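PDB 3L9A: uncharacterized protein from Streptococcus mutans, which is of unknown function; the whole phage-associated protein carries a CHAP (peptidase C51) domain and probably cleaves cell wall, and this chain is its C-terminal domain. Local coordinates for residues T20-L32 / L71-G84. Sequence-based numbering, arbitrary orientation.
Sequences TFAGVHYAKGAVL and LQRIVEIYQVKFEG
Phe21 reaches from a beta hairpin into the angle between helix 68-78 and strand 81-83, where its ring meets Leu71 on one side and Phe82 on another. With CG anti to the backbone N (chi1 180°), the ring extends away from its own strand, one face against Leu71. Leu71 CB sits over the centre of that face, a CH-pi contact 3.6 Å from the centroid. Val75 CG2 abuts the same ring in its plane, 3.8 Å from Phe21 CZ, and Gln72 brings OE1 to that edge. The edge at Phe21 CE2 points at the face of Phe82 in a T-shaped stack, with centroids 5.2 Å apart and planes at 79°; CE2 lies toward the rim of the Phe82 ring.

Tyr26 supplies the direct hydrogen bond across the contact. Its CG is anti to the carbonyl carbon (chi1 -62°), which carries the phenol toward strand 81-83, and its OH donates to Glu83 O at 2.8 Å, approaching from above the carbonyl plane. The same hydroxyl lies in the plane of the Phe82 ring at its edge, while Leu32 CD1 touches another part of that edge, 4.0 Å from Phe82 CE1. Val24 lays both methyls along the 82-84 backbone: CG2 against Phe82 O, CG1 within 3.4 Å of Gly84 N. A water donates to both Ala22 O and Phe82 O, bridging the type I' turn of the hairpin to the strand.

The carboxylate of Glu83 turns to Arg40 and Lys81. Within this chain, strand 81-83 is an outermost strand of the five-stranded mixed sheet, parallel to its neighbour 40-43, where Ala41 packs on Phe82. The two-stranded hairpin 19-26 thus closes over the apolar wedge between this strand and helix 68-78, with Leu32 contributing from central strand 31-35.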
ATOM      1  N   THR A  20      -1.518   5.686 -28.791  1.00  5.70           N
ATOM      2  CA  THR A  20      -1.011   4.443 -28.214  1.00  5.76           C
ATOM      3  C   THR A  20       0.125   4.777 -27.263  1.00  5.84           C
ATOM      4  O   THR A  20       1.060   5.501 -27.627  1.00  6.24           O
ATOM      5  CB  THR A  20      -0.471   3.503 -29.303  1.00  5.90           C
ATOM      6  OG1 THR A  20      -1.542   3.189 -30.203  1.00  6.43           O
ATOM      7  CG2 THR A  20       0.086   2.213 -28.710  1.00  5.95           C
ATOM      8  N   PHE A  21       0.025   4.269 -26.035  1.00  5.44           N
ATOM      9  CA  PHE A  21       1.089   4.406 -25.052  1.00  5.77           C
ATOM     10  C   PHE A  21       1.426   3.020 -24.525  1.00  5.91           C
ATOM     11  O   PHE A  21       0.524   2.246 -24.208  1.00  6.16           O
ATOM     12  CB  PHE A  21       0.697   5.337 -23.893  1.00  6.62           C
ATOM     13  CG  PHE A  21       1.797   5.472 -22.882  1.00  5.82           C
ATOM     14  CD1 PHE A  21       2.867   6.337 -23.118  1.00  6.14           C
ATOM     15  CD2 PHE A  21       1.816   4.673 -21.739  1.00  6.69           C
ATOM     16  CE1 PHE A  21       3.916   6.428 -22.203  1.00  6.54           C
ATOM     17  CE2 PHE A  21       2.856   4.752 -20.842  1.00  7.12           C
ATOM     18  CZ  PHE A  21       3.907   5.631 -21.065  1.00  7.03           C
ATOM     19  N   ALA A  22       2.720   2.696 -24.463  1.00  6.61           N
ATOM     20  CA  ALA A  22       3.167   1.384 -23.978  1.00  7.31           C
ATOM     21  C   ALA A  22       2.418   0.239 -24.684  1.00  6.90           C
ATOM     22  O   ALA A  22       2.027  -0.763 -24.068  1.00  7.60           O
ATOM     23  CB  ALA A  22       3.042   1.287 -22.449  1.00  8.84           C
ATOM     24  N   GLY A  23       2.210   0.406 -25.987  1.00  6.60           N
ATOM     25  CA  GLY A  23       1.569  -0.613 -26.796  1.00  6.54           C
ATOM     26  C   GLY A  23       0.058  -0.695 -26.697  1.00  6.32           C
ATOM     27  O   GLY A  23      -0.539  -1.541 -27.359  1.00  7.65           O
ATOM     28  N   VAL A  24      -0.555   0.174 -25.889  1.00  5.97           N
ATOM     29  CA  VAL A  24      -1.995   0.139 -25.651  1.00  6.29           C
ATOM     30  C   VAL A  24      -2.670   1.335 -26.327  1.00  6.08           C
ATOM     31  O   VAL A  24      -2.258   2.473 -26.125  1.00  5.89           O
ATOM     32  CB  VAL A  24      -2.308   0.187 -24.145  1.00  6.69           C
ATOM     33  CG1 VAL A  24      -3.809   0.142 -23.923  1.00  7.05           C
ATOM     34  CG2 VAL A  24      -1.593  -0.956 -23.405  1.00  7.66           C
ATOM     35  N   HIS A  25      -3.699   1.075 -27.128  1.00  5.80           N
ATOM     36  CA  HIS A  25      -4.507   2.143 -27.697  1.00  5.96           C
ATOM     37  C   HIS A  25      -5.460   2.727 -26.669  1.00  5.66           C
ATOM     38  O   HIS A  25      -6.207   1.993 -26.014  1.00  6.80           O
ATOM     39  CB  HIS A  25      -5.310   1.625 -28.894  1.00  7.11           C
ATOM     40  CG  HIS A  25      -6.393   2.549 -29.343  1.00  7.40           C
ATOM     41  ND1 HIS A  25      -6.153   3.653 -30.132  1.00  8.44           N
ATOM     42  CD2 HIS A  25      -7.725   2.541 -29.099  1.00  9.38           C
ATOM     43  CE1 HIS A  25      -7.297   4.268 -30.380  1.00 10.10           C
ATOM     44  NE2 HIS A  25      -8.264   3.622 -29.756  1.00 10.36           N
ATOM     45  N   TYR A  26      -5.453   4.053 -26.574  1.00  5.66           N
ATOM     46  CA  TYR A  26      -6.425   4.779 -25.757  1.00  6.36           C
ATOM     47  C   TYR A  26      -7.173   5.789 -26.617  1.00  6.13           C
ATOM     48  O   TYR A  26      -6.543   6.588 -27.323  1.00  6.42           O
ATOM     49  CB  TYR A  26      -5.739   5.510 -24.597  1.00  6.30           C
ATOM     50  CG  TYR A  26      -5.029   4.586 -23.633  1.00  6.14           C
ATOM     51  CD1 TYR A  26      -5.733   3.632 -22.906  1.00  6.39           C
ATOM     52  CD2 TYR A  26      -3.657   4.668 -23.446  1.00  7.47           C
ATOM     53  CE1 TYR A  26      -5.091   2.780 -22.017  1.00  6.19           C
ATOM     54  CE2 TYR A  26      -2.999   3.815 -22.562  1.00  7.60           C
ATOM     55  CZ  TYR A  26      -3.720   2.874 -21.851  1.00  6.11           C
ATOM     56  OH  TYR A  26      -3.065   2.040 -20.972  1.00  6.48           O
ATOM     57  N   ALA A  27      -8.506   5.782 -26.545  1.00  6.58           N
ATOM     58  CA  ALA A  27      -9.296   6.878 -27.120  1.00  7.01           C
ATOM     59  C   ALA A  27      -9.018   8.180 -26.377  1.00  6.78           C
ATOM     60  O   ALA A  27      -8.558   8.167 -25.232  1.00  6.67           O
ATOM     61  CB  ALA A  27     -10.786   6.557 -27.059  1.00  7.87           C
ATOM     62  N   LYS A  28      -9.318   9.304 -27.019  1.00  6.78           N
ATOM     63  CA  LYS A  28      -9.378  10.571 -26.304  1.00  6.87           C
ATOM     64  C   LYS A  28     -10.417  10.467 -25.187  1.00  6.51           C
ATOM     65  O   LYS A  28     -11.489   9.906 -25.388  1.00  7.02           O
ATOM     66  CB  LYS A  28      -9.752  11.696 -27.272  1.00  7.36           C
ATOM     67  CG  LYS A  28      -9.858  13.064 -26.619  1.00  9.06           C
ATOM     68  CD  LYS A  28     -10.091  14.181 -27.638  1.00 11.27           C
ATOM     69  CE  LYS A  28     -10.324  15.509 -26.932  1.00 14.09           C
ATOM     70  NZ  LYS A  28     -10.425  16.647 -27.886  0.70 16.53           N
ATOM     71  N   GLY A  29     -10.100  10.997 -24.007  1.00  6.61           N
ATOM     72  CA  GLY A  29     -11.048  10.975 -22.900  1.00  6.90           C
ATOM     73  C   GLY A  29     -11.129   9.644 -22.176  1.00  6.38           C
ATOM     74  O   GLY A  29     -12.036   9.434 -21.374  1.00  7.34           O
ATOM     75  N   ALA A  30     -10.196   8.736 -22.460  1.00  6.12           N
ATOM     76  CA  ALA A  30     -10.139   7.465 -21.752  1.00  5.66           C
ATOM     77  C   ALA A  30      -9.770   7.729 -20.293  1.00  5.42           C
ATOM     78  O   ALA A  30      -8.780   8.406 -20.003  1.00  5.73           O
ATOM     79  CB  ALA A  30      -9.111   6.557 -22.387  1.00  5.77           C
ATOM     80  N   VAL A  31     -10.570   7.202 -19.373  1.00  5.45           N
ATOM     81  CA  VAL A  31     -10.268   7.279 -17.947  1.00  5.53           C
ATOM     82  C   VAL A  31      -9.409   6.077 -17.584  1.00  5.27           C
ATOM     83  O   VAL A  31      -9.818   4.924 -17.776  1.00  5.75           O
ATOM     84  CB  VAL A  31     -11.555   7.337 -17.093  1.00  5.57           C
ATOM     85  CG1 VAL A  31     -11.223   7.313 -15.610  1.00  6.36           C
ATOM     86  CG2 VAL A  31     -12.369   8.585 -17.470  1.00  6.99           C
ATOM     87  N   LEU A  32      -8.208   6.369 -17.088  1.00  4.91           N
ATOM     88  CA  LEU A  32      -7.271   5.331 -16.689  1.00  5.20           C
ATOM     89  C   LEU A  32      -7.179   5.281 -15.174  1.00  5.11           C
ATOM     90  O   LEU A  32      -6.930   6.305 -14.519  1.00  5.63           O
ATOM     91  CB  LEU A  32      -5.887   5.599 -17.283  1.00  5.65           C
ATOM     92  CG  LEU A  32      -5.833   5.947 -18.768  1.00  6.20           C
ATOM     93  CD1 LEU A  32      -4.389   6.032 -19.233  1.00  7.69           C
ATOM     94  CD2 LEU A  32      -6.619   4.942 -19.615  1.00  7.78           C
ATOM     95  N   LEU A  71       1.982  10.109 -18.946  1.00  5.42           N
ATOM     96  CA  LEU A  71       1.988   8.679 -18.655  1.00  5.34           C
ATOM     97  C   LEU A  71       3.411   8.141 -18.483  1.00  5.29           C
ATOM     98  O   LEU A  71       3.648   7.287 -17.642  1.00  5.50           O
ATOM     99  CB  LEU A  71       1.213   7.883 -19.708  1.00  5.76           C
ATOM    100  CG  LEU A  71      -0.236   8.309 -19.984  1.00  5.53           C
ATOM    101  CD1 LEU A  71      -0.937   7.269 -20.849  1.00  6.07           C
ATOM    102  CD2 LEU A  71      -1.027   8.546 -18.706  1.00  5.51           C
ATOM    103  N   GLN A  72       4.359   8.675 -19.250  1.00  5.28           N
ATOM    104  CA  GLN A  72       5.749   8.260 -19.114  1.00  5.44           C
ATOM    105  C   GLN A  72       6.314   8.604 -17.736  1.00  5.07           C
ATOM    106  O   GLN A  72       7.086   7.832 -17.179  1.00  5.69           O
ATOM    107  CB  GLN A  72       6.606   8.849 -20.240  1.00  6.02           C
ATOM    108  CG  GLN A  72       8.079   8.394 -20.202  1.00  6.74           C
ATOM    109  CD  GLN A  72       8.239   6.888 -20.345  1.00  7.33           C
ATOM    110  OE1 GLN A  72       7.382   6.217 -20.922  1.00  8.87           O
ATOM    111  NE2 GLN A  72       9.343   6.347 -19.830  1.00  8.86           N
ATOM    112  N   ARG A  73       5.900   9.736 -17.165  1.00  5.21           N
ATOM    113  CA  ARG A  73       6.282  10.040 -15.790  1.00  5.73           C
ATOM    114  C   ARG A  73       5.736   8.996 -14.819  1.00  5.67           C
ATOM    115  O   ARG A  73       6.408   8.629 -13.866  1.00  5.46           O
ATOM    116  CB  ARG A  73       5.812  11.435 -15.395  1.00  6.37           C
ATOM    117  CG  ARG A  73       6.552  12.577 -16.046  1.00  8.17           C
ATOM    118  CD  ARG A  73       7.930  12.796 -15.413  1.00 10.57           C
ATOM    119  NE  ARG A  73       8.548  13.986 -15.996  1.00 11.08           N
ATOM    120  CZ  ARG A  73       9.768  14.047 -16.523  1.00  9.58           C
ATOM    121  NH1 ARG A  73      10.576  12.994 -16.530  1.00  9.50           N
ATOM    122  NH2 ARG A  73      10.190  15.200 -17.028  1.00 10.68           N
ATOM    123  N   ILE A  74       4.513   8.528 -15.050  1.00  5.39           N
ATOM    124  CA  ILE A  74       3.942   7.488 -14.209  1.00  5.85           C
ATOM    125  C   ILE A  74       4.808   6.215 -14.289  1.00  5.69           C
ATOM    126  O   ILE A  74       5.075   5.569 -13.271  1.00  6.03           O
ATOM    127  CB  ILE A  74       2.469   7.207 -14.564  1.00  5.52           C
ATOM    128  CG1 ILE A  74       1.613   8.455 -14.315  1.00  6.40           C
ATOM    129  CG2 ILE A  74       1.960   6.013 -13.757  1.00  6.29           C
ATOM    130  CD1 ILE A  74       0.183   8.341 -14.788  1.00  6.61           C
ATOM    131  N   VAL A  75       5.248   5.856 -15.497  1.00  6.00           N
ATOM    132  CA  VAL A  75       6.155   4.725 -15.670  1.00  6.32           C
ATOM    133  C   VAL A  75       7.464   4.943 -14.891  1.00  5.94           C
ATOM    134  O   VAL A  75       7.916   4.056 -14.155  1.00  6.40           O
ATOM    135  CB  VAL A  75       6.427   4.457 -17.167  1.00  6.42           C
ATOM    136  CG1 VAL A  75       7.529   3.420 -17.354  1.00  7.55           C
ATOM    137  CG2 VAL A  75       5.146   4.020 -17.865  1.00  7.48           C
ATOM    138  N   GLU A  76       8.050   6.130 -15.026  1.00  6.27           N
ATOM    139  CA  GLU A  76       9.336   6.416 -14.378  1.00  6.57           C
ATOM    140  C   GLU A  76       9.259   6.327 -12.863  1.00  6.76           C
ATOM    141  O   GLU A  76      10.129   5.734 -12.212  1.00  7.13           O
ATOM    142  CB  GLU A  76       9.811   7.828 -14.730  1.00  7.33           C
ATOM    143  CG  GLU A  76      10.244   8.006 -16.163  1.00  7.95           C
ATOM    144  CD  GLU A  76      10.312   9.462 -16.581  1.00  8.28           C
ATOM    145  OE1 GLU A  76      10.145  10.361 -15.731  1.00  8.19           O
ATOM    146  OE2 GLU A  76      10.524   9.696 -17.783  1.00 11.28           O
ATOM    147  N   ILE A  77       8.224   6.955 -12.309  0.70  6.59           N
ATOM    148  CA  ILE A  77       8.150   7.139 -10.872  0.70  7.28           C
ATOM    149  C   ILE A  77       7.548   5.919 -10.199  0.70  6.83           C
ATOM    150  O   ILE A  77       8.026   5.508  -9.143  0.50  6.92           O
ATOM    151  CB  ILE A  77       7.371   8.432 -10.468  0.70  8.33           C
ATOM    152  CG1 ILE A  77       8.218   9.694 -10.679  0.70 10.85           C
ATOM    153  CG2 ILE A  77       7.050   8.419  -8.986  0.70  8.69           C
ATOM    154  CD1 ILE A  77       8.723   9.899 -12.039  0.70 12.80           C
ATOM    155  N   TYR A  78       6.517   5.334 -10.803  1.00  6.50           N
ATOM    156  CA  TYR A  78       5.738   4.272 -10.174  1.00  6.89           C
ATOM    157  C   TYR A  78       5.884   2.899 -10.810  1.00  6.85           C
ATOM    158  O   TYR A  78       5.284   1.945 -10.318  1.00  7.27           O
ATOM    159  CB  TYR A  78       4.254   4.683 -10.035  1.00  7.46           C
ATOM    160  CG  TYR A  78       4.081   5.959  -9.238  1.00  7.27           C
ATOM    161  CD1 TYR A  78       4.376   5.987  -7.868  1.00  7.82           C
ATOM    162  CD2 TYR A  78       3.634   7.134  -9.837  1.00  9.26           C
ATOM    163  CE1 TYR A  78       4.246   7.154  -7.123  1.00  8.46           C
ATOM    164  CE2 TYR A  78       3.493   8.308  -9.096  1.00 10.28           C
ATOM    165  CZ  TYR A  78       3.805   8.306  -7.740  1.00  9.10           C
ATOM    166  OH  TYR A  78       3.667   9.472  -7.024  1.00  9.79           O
ATOM    167  N   GLN A  79       6.616   2.804 -11.918  0.60  6.41           N
ATOM    168  CA  GLN A  79       6.936   1.495 -12.497  0.60  6.66           C
ATOM    169  C   GLN A  79       5.664   0.761 -12.949  0.60  6.57           C
ATOM    170  O   GLN A  79       5.603  -0.464 -12.956  0.60  6.50           O
ATOM    171  CB  GLN A  79       7.738   0.661 -11.485  0.60  7.05           C
ATOM    172  CG  GLN A  79       8.936   1.424 -10.908  0.60  7.26           C
ATOM    173  CD  GLN A  79       9.802   0.556 -10.037  0.60  8.25           C
ATOM    174  OE1 GLN A  79      10.818   0.040 -10.493  0.60  9.65           O
ATOM    175  NE2 GLN A  79       9.398   0.372  -8.778  0.60  9.00           N
ATOM    176  N   VAL A  80       4.663   1.537 -13.357  1.00  6.10           N
ATOM    177  CA  VAL A  80       3.346   1.009 -13.694  1.00  6.28           C
ATOM    178  C   VAL A  80       3.343   0.376 -15.082  1.00  6.10           C
ATOM    179  O   VAL A  80       3.877   0.962 -16.030  1.00  6.88           O
ATOM    180  CB  VAL A  80       2.300   2.141 -13.587  1.00  6.59           C
ATOM    181  CG1 VAL A  80       1.004   1.776 -14.269  1.00  7.18           C
ATOM    182  CG2 VAL A  80       2.057   2.486 -12.135  1.00  7.05           C
ATOM    183  N   LYS A  81       2.720  -0.800 -15.182  1.00  5.84           N
ATOM    184  CA  LYS A  81       2.421  -1.429 -16.461  1.00  6.89           C
ATOM    185  C   LYS A  81       1.030  -0.993 -16.917  1.00  6.34           C
ATOM    186  O   LYS A  81       0.035  -1.245 -16.241  1.00  6.88           O
ATOM    187  CB  LYS A  81       2.462  -2.956 -16.321  1.00  8.36           C
ATOM    188  CG  LYS A  81       2.128  -3.674 -17.632  1.00 13.37           C
ATOM    189  CD  LYS A  81       1.737  -5.129 -17.406  1.00 19.14           C
ATOM    190  CE  LYS A  81       0.964  -5.692 -18.595  1.00 20.97           C
ATOM    191  NZ  LYS A  81      -0.062  -6.690 -18.167  1.00 22.66           N
ATOM    192  N   PHE A  82       0.977  -0.338 -18.070  1.00  6.07           N
ATOM    193  CA  PHE A  82      -0.277   0.136 -18.656  1.00  6.08           C
ATOM    194  C   PHE A  82      -0.970  -0.950 -19.469  1.00  5.85           C
ATOM    195  O   PHE A  82      -0.318  -1.722 -20.190  1.00  6.70           O
ATOM    196  CB  PHE A  82      -0.015   1.379 -19.514  1.00  6.34           C
ATOM    197  CG  PHE A  82       0.102   2.641 -18.707  1.00  5.85           C
ATOM    198  CD1 PHE A  82      -0.978   3.511 -18.607  1.00  6.25           C
ATOM    199  CD2 PHE A  82       1.268   2.944 -18.012  1.00  7.05           C
ATOM    200  CE1 PHE A  82      -0.889   4.666 -17.839  1.00  6.52           C
ATOM    201  CE2 PHE A  82       1.354   4.098 -17.237  1.00  7.91           C
ATOM    202  CZ  PHE A  82       0.271   4.956 -17.151  1.00  7.31           C
ATOM    203  N   GLU A  83      -2.296  -0.998 -19.338  1.00  5.90           N
ATOM    204  CA  GLU A  83      -3.134  -1.970 -20.017  1.00  6.18           C
ATOM    205  C   GLU A  83      -4.351  -1.286 -20.631  1.00  5.95           C
ATOM    206  O   GLU A  83      -4.696  -0.153 -20.276  1.00  5.89           O
ATOM    207  CB  GLU A  83      -3.645  -3.031 -19.035  1.00  6.74           C
ATOM    208  CG  GLU A  83      -2.560  -3.774 -18.290  1.00  8.48           C
ATOM    209  CD  GLU A  83      -3.109  -4.715 -17.232  1.00 10.06           C
ATOM    210  OE1 GLU A  83      -4.328  -4.715 -16.986  1.00 10.96           O
ATOM    211  OE2 GLU A  83      -2.301  -5.464 -16.654  1.00 13.19           O
ATOM    212  N   GLY A  84      -5.031  -1.993 -21.526  1.00  6.11           N
ATOM    213  CA  GLY A  84      -6.309  -1.524 -22.071  1.00  6.39           C
ATOM    214  C   GLY A  84      -7.468  -1.956 -21.198  1.00  6.64           C
ATOM    215  O   GLY A  84      -7.304  -2.193 -19.997  1.00  7.01           O
TER
HETATM  216  O   HOH W   1       2.100  -1.752 -21.473  1.00 11.53           O